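Local coordinates for protein alpha-L-rhamnosidase (Aspergillus terreus, PDB 6GSZ) that probably hydrolyses terminal non-reducing alpha-L-rhamnose residues in alpha-L-rhamnosides, as a calcium-binding glycoside hydrolase, at residues G207-R212 with N221-T226; G211-D216 with E262-E267. All blocks are in the same frame, centred on the assembly; numbering follows the deposited sequence.

Contact 1 (G207-R212 with N221-T226). With MAN (alpha-D-mannopyranose), chain B.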
loop_
_atom_site.group_PDB
_atom_site.type_symbol
_atom_site.label_atom_id
_atom_site.label_comp_id
_atom_site.label_asym_id
_atom_site.label_seq_id
_atom_site.Cartn_x
_atom_site.Cartn_y
_atom_site.Cartn_z
ATOM N N GLY A 207 13.665 12.099 -7.987
ATOM C CA GLY A 207 12.803 11.352 -7.088
ATOM C C GLY A 207 12.996 11.741 -5.635
ATOM O O GLY A 207 13.076 12.913 -5.253
ATOM N N TRP A 208 12.873 10.716 -4.792
ATOM C CA TRP A 208 13.097 10.803 -3.370
ATOM C C TRP A 208 14.582 10.810 -3.004
ATOM O O TRP A 208 14.958 11.266 -1.921
ATOM C CB TRP A 208 12.400 9.608 -2.677
ATOM C CG TRP A 208 10.914 9.539 -2.850
ATOM C CD1 TRP A 208 9.974 10.171 -2.088
ATOM C CD2 TRP A 208 10.183 8.794 -3.842
ATOM N NE1 TRP A 208 8.711 9.842 -2.512
ATOM C CE2 TRP A 208 8.810 8.973 -3.564
ATOM C CE3 TRP A 208 10.549 7.920 -4.872
ATOM C CZ2 TRP A 208 7.818 8.364 -4.318
ATOM C CZ3 TRP A 208 9.559 7.288 -5.599
ATOM C CH2 TRP A 208 8.207 7.496 -5.310
ATOM N N TYR A 209 15.421 10.193 -3.868
ATOM C CA TYR A 209 16.852 10.010 -3.550
ATOM C C TYR A 209 17.546 11.368 -3.297
ATOM O O TYR A 209 18.308 11.536 -2.342
ATOM C CB TYR A 209 17.534 9.215 -4.683
ATOM C CG TYR A 209 18.849 8.594 -4.280
ATOM C CD1 TYR A 209 20.042 9.307 -4.364
ATOM C CD2 TYR A 209 18.885 7.315 -3.765
ATOM C CE1 TYR A 209 21.237 8.748 -3.939
ATOM C CE2 TYR A 209 20.073 6.741 -3.376
ATOM C CZ TYR A 209 21.245 7.449 -3.462
ATOM O OH TYR A 209 22.411 6.891 -3.020
ATOM N N SER A 210 17.269 12.328 -4.171
ATOM C CA SER A 210 17.863 13.668 -4.070
ATOM C C SER A 210 16.847 14.816 -4.124
ATOM O O SER A 210 17.286 15.964 -4.002
ATOM C CB SER A 210 18.992 13.888 -5.046
ATOM O OG SER A 210 18.536 13.760 -6.375
ATOM N N GLY A 211 15.558 14.573 -4.367
ATOM C CA GLY A 211 14.598 15.623 -4.410
ATOM C C GLY A 211 14.288 16.255 -3.065
ATOM O O GLY A 211 14.676 15.776 -2.006
ATOM N N ARG A 212 13.518 17.338 -3.113
ATOM C CA ARG A 212 13.061 18.043 -1.910
ATOM C C ARG A 212 11.885 17.267 -1.277
ATOM O O ARG A 212 10.827 17.211 -1.854
ATOM C CB ARG A 212 12.675 19.490 -2.214
ATOM C CG ARG A 212 12.402 20.330 -0.975
ATOM C CD ARG A 212 12.055 21.777 -1.343
ATOM N NE ARG A 212 10.870 21.886 -2.182
ATOM C CZ ARG A 212 9.602 21.847 -1.756
ATOM N NH1 ARG A 212 9.345 21.885 -0.453
ATOM N NH2 ARG A 212 8.625 21.846 -2.668
ATOM N N ASN A 221 18.615 16.444 -1.476
ATOM C CA ASN A 221 19.898 15.719 -1.458
ATOM C C ASN A 221 20.027 14.843 -0.214
ATOM O O ASN A 221 21.111 14.739 0.384
ATOM C CB ASN A 221 21.082 16.687 -1.599
ATOM C CG ASN A 221 21.012 17.462 -2.886
ATOM O OD1 ASN A 221 20.705 16.876 -3.922
ATOM N ND2 ASN A 221 21.342 18.757 -2.830
ATOM N N ILE A 222 18.921 14.159 0.147
ATOM C CA ILE A 222 18.901 13.447 1.421
ATOM C C ILE A 222 19.849 12.227 1.373
ATOM O O ILE A 222 20.598 11.946 2.342
ATOM C CB ILE A 222 17.462 13.034 1.800
ATOM C CG1 ILE A 222 16.634 14.293 2.103
ATOM C CG2 ILE A 222 17.451 12.095 2.993
ATOM C CD1 ILE A 222 15.143 14.052 2.258
ATOM N N TYR A 223 19.783 11.480 0.269
ATOM C CA TYR A 223 20.536 10.233 0.127
ATOM C C TYR A 223 21.827 10.411 -0.677
ATOM O O TYR A 223 22.770 9.620 -0.568
ATOM C CB TYR A 223 19.674 9.142 -0.505
ATOM C CG TYR A 223 18.485 8.804 0.348
ATOM C CD1 TYR A 223 18.591 7.860 1.363
ATOM C CD2 TYR A 223 17.264 9.437 0.181
ATOM C CE1 TYR A 223 17.504 7.530 2.155
ATOM C CE2 TYR A 223 16.175 9.119 0.989
ATOM C CZ TYR A 223 16.296 8.165 1.978
ATOM O OH TYR A 223 15.185 7.814 2.723
ATOM N N GLY A 224 21.892 11.489 -1.462
ATOM C CA GLY A 224 23.003 11.844 -2.352
ATOM C C GLY A 224 22.610 13.116 -3.046
ATOM O O GLY A 224 21.497 13.569 -2.955
ATOM N N ASP A 225 23.577 13.708 -3.763
ATOM C CA ASP A 225 23.330 15.000 -4.407
ATOM C C ASP A 225 23.496 14.915 -5.911
ATOM O O ASP A 225 23.495 15.985 -6.562
ATOM C CB ASP A 225 24.239 16.092 -3.848
ATOM C CG ASP A 225 25.714 15.942 -4.126
ATOM O OD1 ASP A 225 26.126 14.958 -4.754
ATOM O OD2 ASP A 225 26.427 16.898 -3.775
ATOM N N THR A 226 23.674 13.721 -6.475
ATOM C CA THR A 226 24.035 13.538 -7.890
ATOM C C THR A 226 23.167 12.429 -8.519
ATOM O O THR A 226 23.036 11.338 -7.956
ATOM C CB THR A 226 25.531 13.243 -8.041
ATOM O OG1 THR A 226 26.270 14.319 -7.461
ATOM C CG2 THR A 226 25.924 13.111 -9.504
HETATM C C1 MAN B . 22.680 19.267 5.086
HETATM C C2 MAN B . 21.510 20.174 4.719
HETATM C C3 MAN B . 20.247 19.357 4.470
HETATM C C4 MAN B . 20.545 18.232 3.455
HETATM C C5 MAN B . 21.722 17.380 3.957
HETATM C C6 MAN B . 21.952 16.204 2.996
HETATM O O2 MAN B . 21.842 20.934 3.557
HETATM O O3 MAN B . 19.222 20.226 4.040
HETATM O O4 MAN B . 19.478 17.295 3.300
HETATM O O5 MAN B . 22.875 18.229 4.120
HETATM O O6 MAN B . 22.350 16.847 1.799
HETATM O O HOH W 1 16.379 13.763 -1.221
HETATM O O HOH W 2 24.510 8.395 -2.364
HETATM O O HOH W 3 20.118 11.476 -7.078
#
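The carbonyls of Tyr209 and Ser210, in a short, weakly bonded helical turn, take the backbone N-H groups of Tyr223 and Asn221. Tyr223 N lies 3.0 Å from Tyr209 O. Asn221 N is 2.9 Å from Ser210 O. Tyr223 CB rests over the centre of the Tyr209 ring, 3.6 Å from the centroid, a CH-pi contact. Tyr209 offers this face because its CG is anti to the backbone N (chi1 -161°). The two rings meet obliquely, with planes at 36°. The edge of the Tyr223 ring faces the carbonyl oxygens of Trp208 and Tyr209. In this way the chain between strands 196-205 and 228-237, with its helical turn at 207-210, folds back on itself within the N-terminal domain of the rhamnosidase. A water joins Trp208 O and Gly211 O to Ile222 N, and another links Tyr209 OH to Tyr223 O. Ser210 CB packs 3.3 Å from Gly224 O. Asn221 OD1 is 3.6 Å from Ser210 CB and accepts a hydrogen bond from His129. On the glycan side, the mannose donates from O6 to Asn221 O, at 2.8 Å.

Contact 2 (G211-D216 with E262-E267)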
loop_
_atom_site.group_PDB
_atom_site.type_symbol
_atom_site.label_atom_id
_atom_site.label_comp_id
_atom_site.label_asym_id
_atom_site.label_seq_id
_atom_site.Cartn_x
_atom_site.Cartn_y
_atom_site.Cartn_z
ATOM N N GLY A 211 15.558 14.573 -4.367
ATOM C CA GLY A 211 14.598 15.623 -4.410
ATOM C C GLY A 211 14.288 16.255 -3.065
ATOM O O GLY A 211 14.676 15.776 -2.006
ATOM N N ARG A 212 13.518 17.338 -3.113
ATOM C CA ARG A 212 13.061 18.043 -1.910
ATOM C C ARG A 212 11.885 17.267 -1.277
ATOM O O ARG A 212 10.827 17.211 -1.854
ATOM C CB ARG A 212 12.675 19.490 -2.214
ATOM C CG ARG A 212 12.402 20.330 -0.975
ATOM C CD ARG A 212 12.055 21.777 -1.343
ATOM N NE ARG A 212 10.870 21.886 -2.182
ATOM C CZ ARG A 212 9.602 21.847 -1.756
ATOM N NH1 ARG A 212 9.345 21.885 -0.453
ATOM N NH2 ARG A 212 8.625 21.846 -2.668
ATOM N N ILE A 213 12.135 16.703 -0.091
ATOM C CA ILE A 213 11.153 15.858 0.575
ATOM C C ILE A 213 11.007 16.378 2.008
ATOM O O ILE A 213 11.976 16.746 2.665
ATOM C CB ILE A 213 11.536 14.359 0.502
ATOM C CG1 ILE A 213 11.741 13.848 -0.927
ATOM C CG2 ILE A 213 10.562 13.454 1.241
ATOM C CD1 ILE A 213 10.487 13.896 -1.772
ATOM N N GLY A 214 9.776 16.281 2.520
ATOM C CA GLY A 214 9.450 16.781 3.858
ATOM C C GLY A 214 8.661 18.073 3.854
ATOM O O GLY A 214 8.727 18.839 2.894
ATOM N N TYR A 215 8.014 18.366 4.987
ATOM C CA TYR A 215 7.215 19.543 5.162
ATOM C C TYR A 215 8.082 20.659 5.763
ATOM O O TYR A 215 9.264 20.468 6.066
ATOM C CB TYR A 215 5.975 19.223 6.010
ATOM C CG TYR A 215 6.205 18.372 7.225
ATOM C CD1 TYR A 215 6.661 18.900 8.414
ATOM C CD2 TYR A 215 5.889 17.034 7.209
ATOM C CE1 TYR A 215 6.865 18.113 9.540
ATOM C CE2 TYR A 215 6.119 16.229 8.307
ATOM C CZ TYR A 215 6.555 16.774 9.496
ATOM O OH TYR A 215 6.739 15.970 10.591
ATOM N N ASP A 216 7.478 21.826 5.943
ATOM C CA ASP A 216 8.176 23.008 6.509
ATOM C C ASP A 216 9.390 23.362 5.642
ATOM O O ASP A 216 10.399 23.901 6.136
ATOM C CB ASP A 216 8.531 22.763 7.973
ATOM C CG ASP A 216 7.305 22.655 8.871
ATOM O OD1 ASP A 216 6.280 23.273 8.544
ATOM O OD2 ASP A 216 7.406 21.954 9.899
ATOM N N GLU A 262 9.844 17.140 -10.152
ATOM C CA GLU A 262 9.941 17.095 -8.687
ATOM C C GLU A 262 8.645 16.487 -8.162
ATOM O O GLU A 262 7.585 16.811 -8.647
ATOM C CB GLU A 262 10.096 18.501 -8.105
ATOM C CG GLU A 262 11.245 19.277 -8.683
ATOM C CD GLU A 262 11.283 20.653 -8.084
ATOM O OE1 GLU A 262 11.521 20.762 -6.846
ATOM O OE2 GLU A 262 11.135 21.637 -8.889
ATOM N N ILE A 263 8.786 15.622 -7.149
ATOM C CA ILE A 263 7.647 14.940 -6.507
ATOM C C ILE A 263 6.594 15.997 -6.140
ATOM O O ILE A 263 5.402 15.892 -6.490
ATOM C CB ILE A 263 8.108 14.131 -5.268
ATOM C CG1 ILE A 263 9.072 12.987 -5.620
ATOM C CG2 ILE A 263 6.924 13.619 -4.470
ATOM C CD1 ILE A 263 8.528 11.938 -6.568
ATOM N N TYR A 264 7.032 17.006 -5.357
ATOM C CA TYR A 264 6.068 17.992 -4.822
ATOM C C TYR A 264 5.690 19.070 -5.829
ATOM O O TYR A 264 4.502 19.390 -6.056
ATOM C CB TYR A 264 6.554 18.676 -3.547
ATOM C CG TYR A 264 6.751 17.782 -2.343
ATOM C CD1 TYR A 264 6.133 16.535 -2.191
ATOM C CD2 TYR A 264 7.601 18.202 -1.341
ATOM C CE1 TYR A 264 6.362 15.777 -1.048
ATOM C CE2 TYR A 264 7.818 17.470 -0.200
ATOM C CZ TYR A 264 7.191 16.235 -0.042
ATOM O OH TYR A 264 7.464 15.507 1.089
ATOM N N ASP A 265 6.697 19.698 -6.448
ATOM C CA ASP A 265 6.377 20.891 -7.222
ATOM C C ASP A 265 5.870 20.620 -8.641
ATOM O O ASP A 265 5.148 21.449 -9.178
ATOM C CB ASP A 265 7.519 21.899 -7.216
ATOM C CG ASP A 265 7.653 22.688 -5.914
ATOM O OD1 ASP A 265 6.704 22.648 -5.067
ATOM O OD2 ASP A 265 8.742 23.317 -5.719
ATOM N N GLY A 266 6.205 19.476 -9.234
ATOM C CA GLY A 266 5.752 19.102 -10.551
ATOM C C GLY A 266 6.888 19.125 -11.571
ATOM O O GLY A 266 8.063 19.141 -11.239
ATOM N N GLU A 267 6.488 19.102 -12.829
ATOM C CA GLU A 267 7.408 18.932 -13.958
ATOM C C GLU A 267 7.257 20.099 -14.946
ATOM O O GLU A 267 6.125 20.439 -15.343
ATOM C CB GLU A 267 7.135 17.629 -14.710
ATOM C CG GLU A 267 8.000 17.483 -15.946
ATOM C CD GLU A 267 8.094 16.078 -16.518
ATOM O OE1 GLU A 267 8.301 15.126 -15.694
ATOM O OE2 GLU A 267 7.841 15.932 -17.751
HETATM O O HOH W 4 9.909 17.324 -4.377
HETATM O O HOH W 5 9.372 19.993 -5.108
HETATM O O HOH W 6 13.226 19.150 -5.577
HETATM O O HOH W 7 12.059 22.471 -4.803
#
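Tyr264 reaches across to the 211-216 loop, and its hydroxyl accepts the backbone N-H of Gly214. The bond from Gly214 N to Tyr264 OH is 2.8 Å long and fairly straight, at 163°. The same hydroxyl is hydrogen-bonded to Glu466 O, so the buried phenol end has two partners. This is the tight part of the contact. Gly214 O lies at the edge of the Tyr264 ring, and Arg212 O comes within 3.4 Å of Tyr264 CD2. Ile213 CG2 packs 3.7 Å from Tyr264 OH. Residues 263-265 form the turn of a beta hairpin between strands 258-262 and 266-270. It is closed by paired backbone bonds between Glu262 and Gly266, and Tyr264 projects from its bend. The other side is looser and wet. The Arg212 chain runs extended, then bends at chi3 (60°), which puts one guanidinium face against Tyr264 CD2, its plane steeply inclined to the ring (63°), and brings the group next to Asp265. Arg212 NH2 forms a salt bridge with Asp265 OD1 at 3.2 Å, and its bond to Asp265 OD2 is weak. Both groups have further partners: Arg212 NH2 also binds Gln372 O, and Asp265 OD1 takes the N-H of Lys374. Glu262 does not touch the arginine. Three waters stand between them, each donating to Glu262 OE1; they accept from Arg212 N, from Arg212 NE at 2.9 Å and, weakly, from Arg212 NH2. A fourth water bridges Arg212 O and Tyr264 N.

Both contacts start from the same loop, sharing Gly211 and Arg212, and their centres are about 10 Å apart. Contact 1 is local: it closes the loop on itself and is only partly buried, with a glycan mannose bonded to one carbonyl. Contact 2 is more buried and joins that loop to a hairpin some 46 residues further along the chain. Backbone bonds and a tyrosine pair dominate contact 1, whereas contact 2 relies on a phenol hydroxyl, a salt bridge and several waters. The two touch through apolar packing. Ile213 CD1 lies 3.8 Å from Trp208 CD1, and Ile222 packs on Ile213 from contact 1.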